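Local structure of subdomain of Desmoplakin Carboxy-Terminal domain (DPCT) (Homo sapiens, 1LM5) at residues Q40-A45 with K164-P169; D65-S68 with D73-M76; Y123-L128 with D179-S184; G135-E140 with K145-G150. The protein probably binds intermediate filaments through its plakin repeats, as part of the desmoplakin tail that links filaments to desmosomes. One frame throughout, in Å; residues are numbered along the deposited sequence.

How the interactions relate
Read from the N terminus, helix 36-47 opens the widest loop, which interaction 1 closes when residues 164-169 come back to it. Nested inside is interaction 2, a local turn joining helix 63-68 to helix 74-88; it touches interaction 1 through Met76, which packs on Gln40 and Leu43. Interaction 3 starts at the end of helix 112-124 and closes at helix 177-183, so its loop crosses that of interaction 1, and a salt bridge between Lys164 and Asp179 joins the two contacts. Interaction 4 is nested within both, in the second plectin repeat. Arg136 and Ile137 tie it to interaction 3, and both interactions touch the second subunit.

Interaction 1 (Q40-A45 with K164-P169); sequences QRLLEA and KILTCP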
loop_
_atom_site.group_PDB
_atom_site.type_symbol
_atom_site.label_atom_id
_atom_site.label_comp_id
_atom_site.label_asym_id
_atom_site.label_seq_id
_atom_site.Cartn_x
_atom_site.Cartn_y
_atom_site.Cartn_z
ATOM N N GLN B 40 5.589 -16.670 15.700
ATOM C CA GLN B 40 5.079 -17.003 14.384
ATOM C C GLN B 40 3.965 -16.041 14.005
ATOM O O GLN B 40 3.890 -15.566 12.886
ATOM C CB GLN B 40 4.513 -18.421 14.364
ATOM C CG GLN B 40 3.883 -18.776 13.034
ATOM C CD GLN B 40 3.318 -20.177 13.048
ATOM O OE1 GLN B 40 3.954 -21.098 13.567
ATOM N NE2 GLN B 40 2.135 -20.353 12.471
ATOM N N ARG B 41 3.090 -15.756 14.951
ATOM C CA ARG B 41 1.979 -14.882 14.649
ATOM C C ARG B 41 2.420 -13.469 14.402
ATOM O O ARG B 41 1.848 -12.800 13.559
ATOM C CB ARG B 41 0.941 -14.980 15.751
ATOM C CG ARG B 41 0.254 -16.311 15.628
ATOM C CD ARG B 41 -0.603 -16.688 16.785
ATOM N NE ARG B 41 -1.128 -18.016 16.503
ATOM C CZ ARG B 41 -1.950 -18.685 17.299
ATOM N NH1 ARG B 41 -2.353 -18.151 18.446
ATOM N NH2 ARG B 41 -2.375 -19.886 16.930
ATOM N N LEU B 42 3.450 -13.011 15.104
ATOM C CA LEU B 42 3.919 -11.657 14.845
ATOM C C LEU B 42 4.477 -11.647 13.432
ATOM O O LEU B 42 4.330 -10.663 12.714
ATOM C CB LEU B 42 5.009 -11.245 15.826
ATOM C CG LEU B 42 4.475 -11.072 17.246
ATOM C CD1 LEU B 42 5.630 -10.764 18.171
ATOM C CD2 LEU B 42 3.430 -9.977 17.277
ATOM N N LEU B 43 5.121 -12.749 13.045
ATOM C CA LEU B 43 5.690 -12.862 11.701
ATOM C C LEU B 43 4.558 -12.988 10.683
ATOM O O LEU B 43 4.661 -12.475 9.578
ATOM C CB LEU B 43 6.603 -14.089 11.581
ATOM C CG LEU B 43 8.121 -14.039 11.799
ATOM C CD1 LEU B 43 8.614 -12.612 11.883
ATOM C CD2 LEU B 43 8.487 -14.845 13.009
ATOM N N GLU B 44 3.485 -13.682 11.046
ATOM C CA GLU B 44 2.367 -13.809 10.114
ATOM C C GLU B 44 1.813 -12.428 9.844
ATOM O O GLU B 44 1.513 -12.084 8.713
ATOM C CB GLU B 44 1.260 -14.683 10.698
ATOM C CG GLU B 44 1.649 -16.130 10.864
ATOM C CD GLU B 44 0.568 -16.928 11.545
ATOM O OE1 GLU B 44 -0.210 -16.329 12.317
ATOM O OE2 GLU B 44 0.513 -18.151 11.321
ATOM N N ALA B 45 1.688 -11.637 10.899
ATOM C CA ALA B 45 1.161 -10.291 10.760
ATOM C C ALA B 45 1.983 -9.525 9.728
ATOM O O ALA B 45 1.453 -8.693 9.000
ATOM C CB ALA B 45 1.190 -9.574 12.098
ATOM N N LYS B 164 -7.270 -13.313 21.986
ATOM C CA LYS B 164 -5.940 -13.075 22.559
ATOM C C LYS B 164 -5.024 -14.172 22.031
ATOM O O LYS B 164 -4.700 -15.129 22.733
ATOM C CB LYS B 164 -6.015 -13.132 24.086
ATOM C CG LYS B 164 -7.068 -12.206 24.696
ATOM C CD LYS B 164 -6.817 -10.742 24.331
ATOM C CE LYS B 164 -7.782 -9.800 25.043
ATOM N NZ LYS B 164 -7.567 -8.366 24.660
ATOM N N ILE B 165 -4.608 -14.022 20.779
ATOM C CA ILE B 165 -3.779 -15.019 20.117
ATOM C C ILE B 165 -2.291 -14.911 20.397
ATOM O O ILE B 165 -1.510 -15.729 19.918
ATOM C CB ILE B 165 -3.982 -14.953 18.592
ATOM C CG1 ILE B 165 -3.510 -13.595 18.069
ATOM C CG2 ILE B 165 -5.454 -15.167 18.258
ATOM C CD1 ILE B 165 -3.617 -13.448 16.566
ATOM N N LEU B 166 -1.891 -13.906 21.164
ATOM C CA LEU B 166 -0.478 -13.731 21.449
ATOM C C LEU B 166 -0.158 -13.804 22.925
ATOM O O LEU B 166 -0.989 -13.485 23.771
ATOM C CB LEU B 166 0.002 -12.366 20.946
ATOM C CG LEU B 166 -0.413 -11.913 19.545
ATOM C CD1 LEU B 166 0.225 -10.560 19.250
ATOM C CD2 LEU B 166 0.020 -12.941 18.514
ATOM N N THR B 167 1.054 -14.242 23.229
ATOM C CA THR B 167 1.505 -14.255 24.600
ATOM C C THR B 167 2.395 -13.032 24.606
ATOM O O THR B 167 3.405 -13.000 23.908
ATOM C CB THR B 167 2.346 -15.483 24.926
ATOM O OG1 THR B 167 1.518 -16.649 24.872
ATOM C CG2 THR B 167 2.952 -15.345 26.308
ATOM N N CYS B 168 1.988 -12.009 25.348
ATOM C CA CYS B 168 2.757 -10.778 25.444
ATOM C C CYS B 168 4.147 -11.191 25.909
ATOM O O CYS B 168 4.301 -11.761 26.984
ATOM C CB CYS B 168 2.111 -9.835 26.466
ATOM S SG CYS B 168 2.889 -8.222 26.592
ATOM N N PRO B 169 5.174 -10.911 25.099
ATOM C CA PRO B 169 6.565 -11.256 25.407
ATOM C C PRO B 169 7.099 -10.716 26.715
ATOM O O PRO B 169 8.054 -11.263 27.264
ATOM C CB PRO B 169 7.328 -10.698 24.213
ATOM C CG PRO B 169 6.351 -10.818 23.106
ATOM C CD PRO B 169 5.078 -10.323 23.752
#
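Arg41 of helix 36-47 lies across the start of strand 166-167 and meets it in two ways. Its alkyl part packs on Leu166, where CB of Arg41 lies 3.6 Å from CD2 of Leu166. Farther out the guanidinium turns to the backbone: NH1 of Arg41 donates to O of Ile165 over 3.0 Å, with an N-H...O angle of 158°. The acceptor sits close to the guanidinium plane, and the proton is delivered in the carbonyl plane, on a lone pair of the oxygen. With CG beside the backbone N (chi1 -72°) and the chain extended from CG to NE, the charged end gets past Leu166 and up to Ile165, whose CB is 3.6 Å from NH1 of Arg41.

Leu166 presents its two methyls to different partners. While CD2 takes the Arg41 stem, CD1 of Leu166 meets CD2 of Leu42 at 3.8 Å, one residue along the helix, making a purely apolar contact in the buried part of the interface. Tyr177 of helix 177-183 touches both leucines, and Ala180 also packs on Leu166. At Ile165 and Leu166 the strand has a classic beta bulge opposite Ile175.

The chemistry is therefore divided: leucine methyls fill the inner side, and one well-directed bond from a partly exposed arginine serves the Ile165 carbonyl. Because this bond goes to the main chain, it ties the helix to the backbone just before the strand and does not depend on the Ile165 side chain, with the positive charge probably polarising that carbonyl.

Interaction 2 (D65-S68 with D73-M76); sequences DAVS and DQDM
Val67, near the end of helix 63-68, faces the start of the next helix with both of its methyls. The closer approach is made by CG2, which lies 3.8 Å from O of Asp73 and 4.1 Å from C of the same residue, so within the two segments it rests against the main chain of Asp73. The backbones are near each other at this point, with CA of Val67 and CA of Asp73 separated by 5.4 Å.

Toward solvent the fit is looser. CG1 of Val67 reaches CG of Gln74 at 4.1 Å, and the two side chains cross at about a right angle. The Gln74 chain bends at its second torsion (chi2 90°), and it touches Val67 through its aliphatic stem. No hydrogen bond joins the two segments.

Asp73 spends its carboxylate on its own helix: as N-cap it accepts from the backbone, with N of Met76 2.7 Å from OD2 of Asp73 at an N-H...O angle of 163°. Ile72, in the connecting turn, packs against Val67 and is backbone-bonded to Ala66. The contact thus closes the short turn between helices 63-68 and 74-88, and Met76, in the first turn of helix 74-88, faces helix 36-47.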
loop_
_atom_site.group_PDB
_atom_site.type_symbol
_atom_site.label_atom_id
_atom_site.label_comp_id
_atom_site.label_asym_id
_atom_site.label_seq_id
_atom_site.Cartn_x
_atom_site.Cartn_y
_atom_site.Cartn_z
ATOM N N ASP B 65 13.486 -14.634 1.071
ATOM C CA ASP B 65 14.525 -13.669 1.395
ATOM C C ASP B 65 14.726 -13.546 2.902
ATOM O O ASP B 65 15.854 -13.375 3.364
ATOM C CB ASP B 65 14.177 -12.314 0.791
ATOM C CG ASP B 65 14.315 -12.309 -0.719
ATOM O OD1 ASP B 65 13.947 -11.302 -1.355
ATOM O OD2 ASP B 65 14.803 -13.320 -1.269
ATOM N N ALA B 66 13.638 -13.631 3.665
ATOM C CA ALA B 66 13.739 -13.542 5.123
ATOM C C ALA B 66 14.555 -14.731 5.625
ATOM O O ALA B 66 15.351 -14.605 6.559
ATOM C CB ALA B 66 12.356 -13.546 5.762
ATOM N N VAL B 67 14.358 -15.894 5.012
ATOM C CA VAL B 67 15.141 -17.057 5.433
ATOM C C VAL B 67 16.589 -16.821 5.026
ATOM O O VAL B 67 17.511 -17.035 5.806
ATOM C CB VAL B 67 14.640 -18.363 4.779
ATOM C CG1 VAL B 67 15.684 -19.480 4.950
ATOM C CG2 VAL B 67 13.336 -18.773 5.418
ATOM N N SER B 68 16.775 -16.365 3.799
ATOM C CA SER B 68 18.106 -16.107 3.290
ATOM C C SER B 68 18.879 -15.130 4.165
ATOM O O SER B 68 20.083 -15.261 4.330
ATOM C CB SER B 68 18.013 -15.580 1.858
ATOM O OG SER B 68 17.531 -16.614 1.020
ATOM N N ASP B 73 13.809 -18.570 10.364
ATOM C CA ASP B 73 14.439 -19.830 10.015
ATOM C C ASP B 73 13.557 -20.602 9.042
ATOM O O ASP B 73 12.405 -20.235 8.805
ATOM C CB ASP B 73 14.756 -20.649 11.276
ATOM C CG ASP B 73 13.518 -21.118 12.015
ATOM O OD1 ASP B 73 13.612 -21.295 13.250
ATOM O OD2 ASP B 73 12.465 -21.324 11.376
ATOM N N GLN B 74 14.119 -21.657 8.457
ATOM C CA GLN B 74 13.420 -22.471 7.470
ATOM C C GLN B 74 12.063 -23.003 7.912
ATOM O O GLN B 74 11.079 -22.879 7.189
ATOM C CB GLN B 74 14.294 -23.657 7.055
ATOM C CG GLN B 74 15.631 -23.287 6.434
ATOM C CD GLN B 74 16.746 -23.160 7.457
ATOM O OE1 GLN B 74 17.929 -23.200 7.103
ATOM N NE2 GLN B 74 16.378 -23.004 8.729
ATOM N N ASP B 75 12.010 -23.616 9.089
ATOM C CA ASP B 75 10.752 -24.158 9.586
ATOM C C ASP B 75 9.689 -23.066 9.717
ATOM O O ASP B 75 8.531 -23.274 9.346
ATOM C CB ASP B 75 10.982 -24.865 10.920
ATOM C CG ASP B 75 11.714 -26.182 10.749
ATOM O OD1 ASP B 75 12.243 -26.713 11.748
ATOM O OD2 ASP B 75 11.747 -26.693 9.605
ATOM N N MET B 76 10.086 -21.901 10.225
ATOM C CA MET B 76 9.139 -20.803 10.369
ATOM C C MET B 76 8.618 -20.371 9.000
ATOM O O MET B 76 7.430 -20.122 8.845
ATOM C CB MET B 76 9.790 -19.615 11.093
ATOM C CG MET B 76 8.849 -18.443 11.328
ATOM S SD MET B 76 7.531 -18.849 12.468
ATOM C CE MET B 76 8.416 -18.805 14.012
#

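Interaction 3 (Y123-L128 with D179-S184); sequences YLTGGL and DAINRS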
loop_
_atom_site.group_PDB
_atom_site.type_symbol
_atom_site.label_atom_id
_atom_site.label_comp_id
_atom_site.label_asym_id
_atom_site.label_seq_id
_atom_site.Cartn_x
_atom_site.Cartn_y
_atom_site.Cartn_z
ATOM N N TYR B 123 -6.260 -5.697 8.928
ATOM C CA TYR B 123 -7.178 -4.668 9.368
ATOM C C TYR B 123 -6.523 -3.666 10.309
ATOM O O TYR B 123 -6.590 -2.455 10.093
ATOM C CB TYR B 123 -8.374 -5.315 10.055
ATOM C CG TYR B 123 -9.435 -4.317 10.410
ATOM C CD1 TYR B 123 -10.308 -3.839 9.444
ATOM C CD2 TYR B 123 -9.544 -3.816 11.708
ATOM C CE1 TYR B 123 -11.261 -2.890 9.756
ATOM C CE2 TYR B 123 -10.494 -2.868 12.028
ATOM C CZ TYR B 123 -11.349 -2.408 11.048
ATOM O OH TYR B 123 -12.296 -1.456 11.348
ATOM N N LEU B 124 -5.891 -4.186 11.354
ATOM C CA LEU B 124 -5.226 -3.370 12.357
ATOM C C LEU B 124 -4.072 -2.548 11.826
ATOM O O LEU B 124 -3.679 -1.572 12.448
ATOM C CB LEU B 124 -4.707 -4.248 13.496
ATOM C CG LEU B 124 -5.754 -4.806 14.460
ATOM C CD1 LEU B 124 -5.096 -5.825 15.380
ATOM C CD2 LEU B 124 -6.387 -3.665 15.254
ATOM N N THR B 125 -3.533 -2.932 10.679
ATOM C CA THR B 125 -2.399 -2.207 10.140
ATOM C C THR B 125 -2.704 -1.384 8.899
ATOM O O THR B 125 -1.809 -1.086 8.111
ATOM C CB THR B 125 -1.237 -3.164 9.846
ATOM O OG1 THR B 125 -1.687 -4.231 8.997
ATOM C CG2 THR B 125 -0.700 -3.759 11.162
ATOM N N GLY B 126 -3.964 -1.015 8.721
ATOM C CA GLY B 126 -4.296 -0.197 7.571
ATOM C C GLY B 126 -5.503 -0.630 6.774
ATOM O O GLY B 126 -6.174 0.205 6.174
ATOM N N GLY B 127 -5.786 -1.926 6.756
ATOM C CA GLY B 127 -6.931 -2.392 6.007
ATOM C C GLY B 127 -6.647 -3.716 5.350
ATOM O O GLY B 127 -5.491 -4.086 5.150
ATOM N N LEU B 128 -7.708 -4.429 5.000
ATOM C CA LEU B 128 -7.566 -5.720 4.369
ATOM C C LEU B 128 -6.827 -5.594 3.060
ATOM O O LEU B 128 -6.914 -4.570 2.378
ATOM C CB LEU B 128 -8.930 -6.346 4.114
ATOM C CG LEU B 128 -9.775 -6.593 5.358
ATOM C CD1 LEU B 128 -10.979 -7.431 4.965
ATOM C CD2 LEU B 128 -8.939 -7.310 6.413
ATOM N N ASP B 179 -3.827 -5.329 21.057
ATOM C CA ASP B 179 -3.177 -5.069 22.337
ATOM C C ASP B 179 -1.684 -4.909 22.135
ATOM O O ASP B 179 -1.063 -4.045 22.736
ATOM C CB ASP B 179 -3.371 -6.230 23.309
ATOM C CG ASP B 179 -4.803 -6.398 23.743
ATOM O OD1 ASP B 179 -5.207 -7.552 23.982
ATOM O OD2 ASP B 179 -5.516 -5.381 23.855
ATOM N N ALA B 180 -1.116 -5.784 21.313
ATOM C CA ALA B 180 0.308 -5.764 21.041
ATOM C C ALA B 180 0.715 -4.404 20.488
ATOM O O ALA B 180 1.706 -3.837 20.918
ATOM C CB ALA B 180 0.667 -6.867 20.060
ATOM N N ILE B 181 -0.061 -3.878 19.545
ATOM C CA ILE B 181 0.262 -2.588 18.963
ATOM C C ILE B 181 0.166 -1.499 20.024
ATOM O O ILE B 181 0.977 -0.575 20.056
ATOM C CB ILE B 181 -0.679 -2.258 17.800
ATOM C CG1 ILE B 181 -0.433 -3.237 16.658
ATOM C CG2 ILE B 181 -0.454 -0.833 17.328
ATOM C CD1 ILE B 181 -1.438 -3.117 15.523
ATOM N N ASN B 182 -0.821 -1.611 20.901
ATOM C CA ASN B 182 -0.976 -0.612 21.946
ATOM C C ASN B 182 0.110 -0.694 23.013
ATOM O O ASN B 182 0.402 0.293 23.681
ATOM C CB ASN B 182 -2.361 -0.728 22.578
ATOM C CG ASN B 182 -3.426 -0.076 21.730
ATOM O OD1 ASN B 182 -3.352 1.120 21.440
ATOM N ND2 ASN B 182 -4.419 -0.858 21.314
ATOM N N ARG B 183 0.710 -1.871 23.162
ATOM C CA ARG B 183 1.770 -2.082 24.148
ATOM C C ARG B 183 3.145 -1.983 23.512
ATOM O O ARG B 183 4.161 -2.154 24.179
ATOM C CB ARG B 183 1.602 -3.458 24.794
ATOM C CG ARG B 183 0.404 -3.527 25.710
ATOM C CD ARG B 183 -0.037 -4.943 26.014
ATOM N NE ARG B 183 -1.223 -4.919 26.862
ATOM C CZ ARG B 183 -1.225 -4.503 28.126
ATOM N NH1 ARG B 183 -0.098 -4.087 28.693
ATOM N NH2 ARG B 183 -2.357 -4.474 28.813
ATOM N N SER B 184 3.174 -1.709 22.215
ATOM C CA SER B 184 4.430 -1.596 21.490
ATOM C C SER B 184 4.991 -0.189 21.608
ATOM O O SER B 184 4.281 0.756 21.945
ATOM C CB SER B 184 4.219 -1.923 20.011
ATOM O OG SER B 184 3.365 -0.957 19.413
#
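Ile181 reaches out from helix 177-183 to the C-terminal end of helix 112-124, where Leu124 and Thr125 receive it. Its CB points at the other segment, and there the chain forks. CG2 lies anti to the backbone N, while CG1 stands beside that N (chi1 -66°) and carries the chain on, extended, to the tip (chi2 172°). Neither CB, CG1 nor CG2 comes within 4.2 Å of the opposing segment; the touching is left to the terminal methyl. CD1 of Ile181 lies 4.0 Å from CB of Leu124 and 4.1 Å from O of Leu124, so it sits against the root of the leucine and its carbonyl. At 4.5 Å from CD1 of Ile181, CG2 of Thr125 makes a more distant neighbour.

The hydroxyl of Thr125 is engaged on its own side of the contact, with O of Phe121 and with Arg136. Leu124 and Thr125 also both pack on Tyr177, one turn before Ile181, and Leu5 covers part of the isoleucine.

Just after Thr125, Gly126 and Gly127 take backbone angles suited to glycine and lead the chain out of the helix. Gly126 O accepts from Arg155 of the second subunit. The arrangement is apolar helix-to-helix packing, joining the C-terminal end of helix 112-124 to helix 177-183 in the buried interior of the plakin-repeat fold.

Interaction 4 (G135-E140 with K145-G150); sequences GRISTE and KGFIDG
Ile137 and Phe147 meet at a slant, the isoleucine sending its terminal methyl obliquely to the CD1-CE1 bond of the aromatic ring. CD1 of Ile137 lies 3.9 Å from CE1 of Phe147 and 4.2 Å from CD1 of Phe147. Ile137 gets there with CG1 lodged between its backbone N and carbonyl carbon (chi1 61°) and the chain then running straight out to CD1. The same methyl has CG of Lys145 4.4 Å away, a looser contact with the aliphatic stem of the lysine; the ammonium end pairs with Glu132 in a salt bridge.

Other parts of the fold pack round the pair: Asp130 of strand 129-130 touches both Ile137 and Phe147, Ala142 packs on Ile137, and Tyr112 of the second subunit reaches it as well.

The turns on either side of the intervening helix are capped. Ser138 is the N-cap of helix 139-145 and bonds to the N of Glu141, and Gly146 ends that helix in a Schellman motif with positive phi. Asp149 then caps helix 150-157. A short beta hairpin (129-130 with 135-136) followed by two helices in succession is the plakin-repeat motif, and here Ile137 and Phe147 close the hairpin's exit against the turn between those helices.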
loop_
_atom_site.group_PDB
_atom_site.type_symbol
_atom_site.label_atom_id
_atom_site.label_comp_id
_atom_site.label_asym_id
_atom_site.label_seq_id
_atom_site.Cartn_x
_atom_site.Cartn_y
_atom_site.Cartn_z
ATOM N N GLY B 135 -2.700 -4.515 -2.585
ATOM C CA GLY B 135 -2.735 -3.253 -1.874
ATOM C C GLY B 135 -3.783 -3.355 -0.790
ATOM O O GLY B 135 -4.526 -4.329 -0.737
ATOM N N ARG B 136 -3.843 -2.362 0.081
ATOM C CA ARG B 136 -4.825 -2.378 1.141
ATOM C C ARG B 136 -6.044 -1.615 0.669
ATOM O O ARG B 136 -5.933 -0.677 -0.125
ATOM C CB ARG B 136 -4.269 -1.714 2.386
ATOM C CG ARG B 136 -3.090 -2.427 2.978
ATOM C CD ARG B 136 -2.650 -1.666 4.197
ATOM N NE ARG B 136 -1.515 -2.271 4.876
ATOM C CZ ARG B 136 -1.620 -3.134 5.881
ATOM N NH1 ARG B 136 -2.817 -3.506 6.318
ATOM N NH2 ARG B 136 -0.526 -3.576 6.479
ATOM N N ILE B 137 -7.206 -2.022 1.163
ATOM C CA ILE B 137 -8.439 -1.369 0.787
ATOM C C ILE B 137 -9.268 -1.094 2.018
ATOM O O ILE B 137 -9.085 -1.730 3.059
ATOM C CB ILE B 137 -9.245 -2.245 -0.176
ATOM C CG1 ILE B 137 -9.608 -3.566 0.510
ATOM C CG2 ILE B 137 -8.446 -2.471 -1.440
ATOM C CD1 ILE B 137 -10.499 -4.453 -0.318
ATOM N N SER B 138 -10.181 -0.138 1.900
ATOM C CA SER B 138 -11.042 0.205 3.012
ATOM C C SER B 138 -11.927 -1.006 3.254
ATOM O O SER B 138 -12.076 -1.865 2.383
ATOM C CB SER B 138 -11.918 1.413 2.657
ATOM O OG SER B 138 -12.779 1.093 1.573
ATOM N N THR B 139 -12.519 -1.083 4.433
ATOM C CA THR B 139 -13.397 -2.204 4.711
ATOM C C THR B 139 -14.600 -2.073 3.778
ATOM O O THR B 139 -15.103 -3.070 3.271
ATOM C CB THR B 139 -13.842 -2.189 6.159
ATOM O OG1 THR B 139 -14.754 -1.109 6.365
ATOM C CG2 THR B 139 -12.631 -1.978 7.052
ATOM N N GLU B 140 -15.039 -0.840 3.532
ATOM C CA GLU B 140 -16.162 -0.622 2.633
ATOM C C GLU B 140 -15.874 -1.316 1.300
ATOM O O GLU B 140 -16.723 -2.023 0.757
ATOM C CB GLU B 140 -16.379 0.874 2.376
ATOM C CG GLU B 140 -16.854 1.695 3.583
ATOM C CD GLU B 140 -15.887 1.669 4.764
ATOM O OE1 GLU B 140 -14.667 1.858 4.555
ATOM O OE2 GLU B 140 -16.358 1.468 5.909
ATOM N N LYS B 145 -16.135 -5.794 -2.676
ATOM C CA LYS B 145 -15.501 -6.898 -3.385
ATOM C C LYS B 145 -16.088 -8.230 -2.937
ATOM O O LYS B 145 -15.865 -9.253 -3.575
ATOM C CB LYS B 145 -13.996 -6.897 -3.128
ATOM C CG LYS B 145 -13.310 -5.580 -3.448
ATOM C CD LYS B 145 -13.063 -5.398 -4.928
ATOM C CE LYS B 145 -11.977 -6.341 -5.422
ATOM N NZ LYS B 145 -11.722 -6.164 -6.874
ATOM N N GLY B 146 -16.827 -8.209 -1.837
ATOM C CA GLY B 146 -17.426 -9.430 -1.326
ATOM C C GLY B 146 -16.474 -10.270 -0.490
ATOM O O GLY B 146 -16.735 -11.449 -0.246
ATOM N N PHE B 147 -15.363 -9.681 -0.060
ATOM C CA PHE B 147 -14.398 -10.410 0.764
ATOM C C PHE B 147 -15.055 -10.784 2.072
ATOM O O PHE B 147 -14.919 -11.904 2.562
ATOM C CB PHE B 147 -13.186 -9.543 1.109
ATOM C CG PHE B 147 -12.261 -9.289 -0.037
ATOM C CD1 PHE B 147 -11.090 -8.574 0.164
ATOM C CD2 PHE B 147 -12.553 -9.753 -1.314
ATOM C CE1 PHE B 147 -10.226 -8.328 -0.889
ATOM C CE2 PHE B 147 -11.696 -9.513 -2.369
ATOM C CZ PHE B 147 -10.531 -8.798 -2.162
ATOM N N ILE B 148 -15.748 -9.812 2.645
ATOM C CA ILE B 148 -16.420 -9.982 3.920
ATOM C C ILE B 148 -17.775 -9.313 3.805
ATOM O O ILE B 148 -17.963 -8.419 2.980
ATOM C CB ILE B 148 -15.639 -9.274 5.044
ATOM C CG1 ILE B 148 -15.528 -7.781 4.714
ATOM C CG2 ILE B 148 -14.250 -9.864 5.169
ATOM C CD1 ILE B 148 -14.761 -6.960 5.747
ATOM N N ASP B 149 -18.719 -9.750 4.624
ATOM C CA ASP B 149 -20.038 -9.145 4.626
ATOM C C ASP B 149 -20.067 -8.223 5.833
ATOM O O ASP B 149 -19.092 -8.150 6.587
ATOM C CB ASP B 149 -21.139 -10.211 4.717
ATOM C CG ASP B 149 -21.001 -11.115 5.939
ATOM O OD1 ASP B 149 -21.764 -12.107 6.021
ATOM O OD2 ASP B 149 -20.150 -10.844 6.810
ATOM N N GLY B 150 -21.171 -7.514 6.015
ATOM C CA GLY B 150 -21.277 -6.598 7.134
ATOM C C GLY B 150 -20.951 -7.222 8.475
ATOM O O GLY B 150 -20.304 -6.593 9.312
#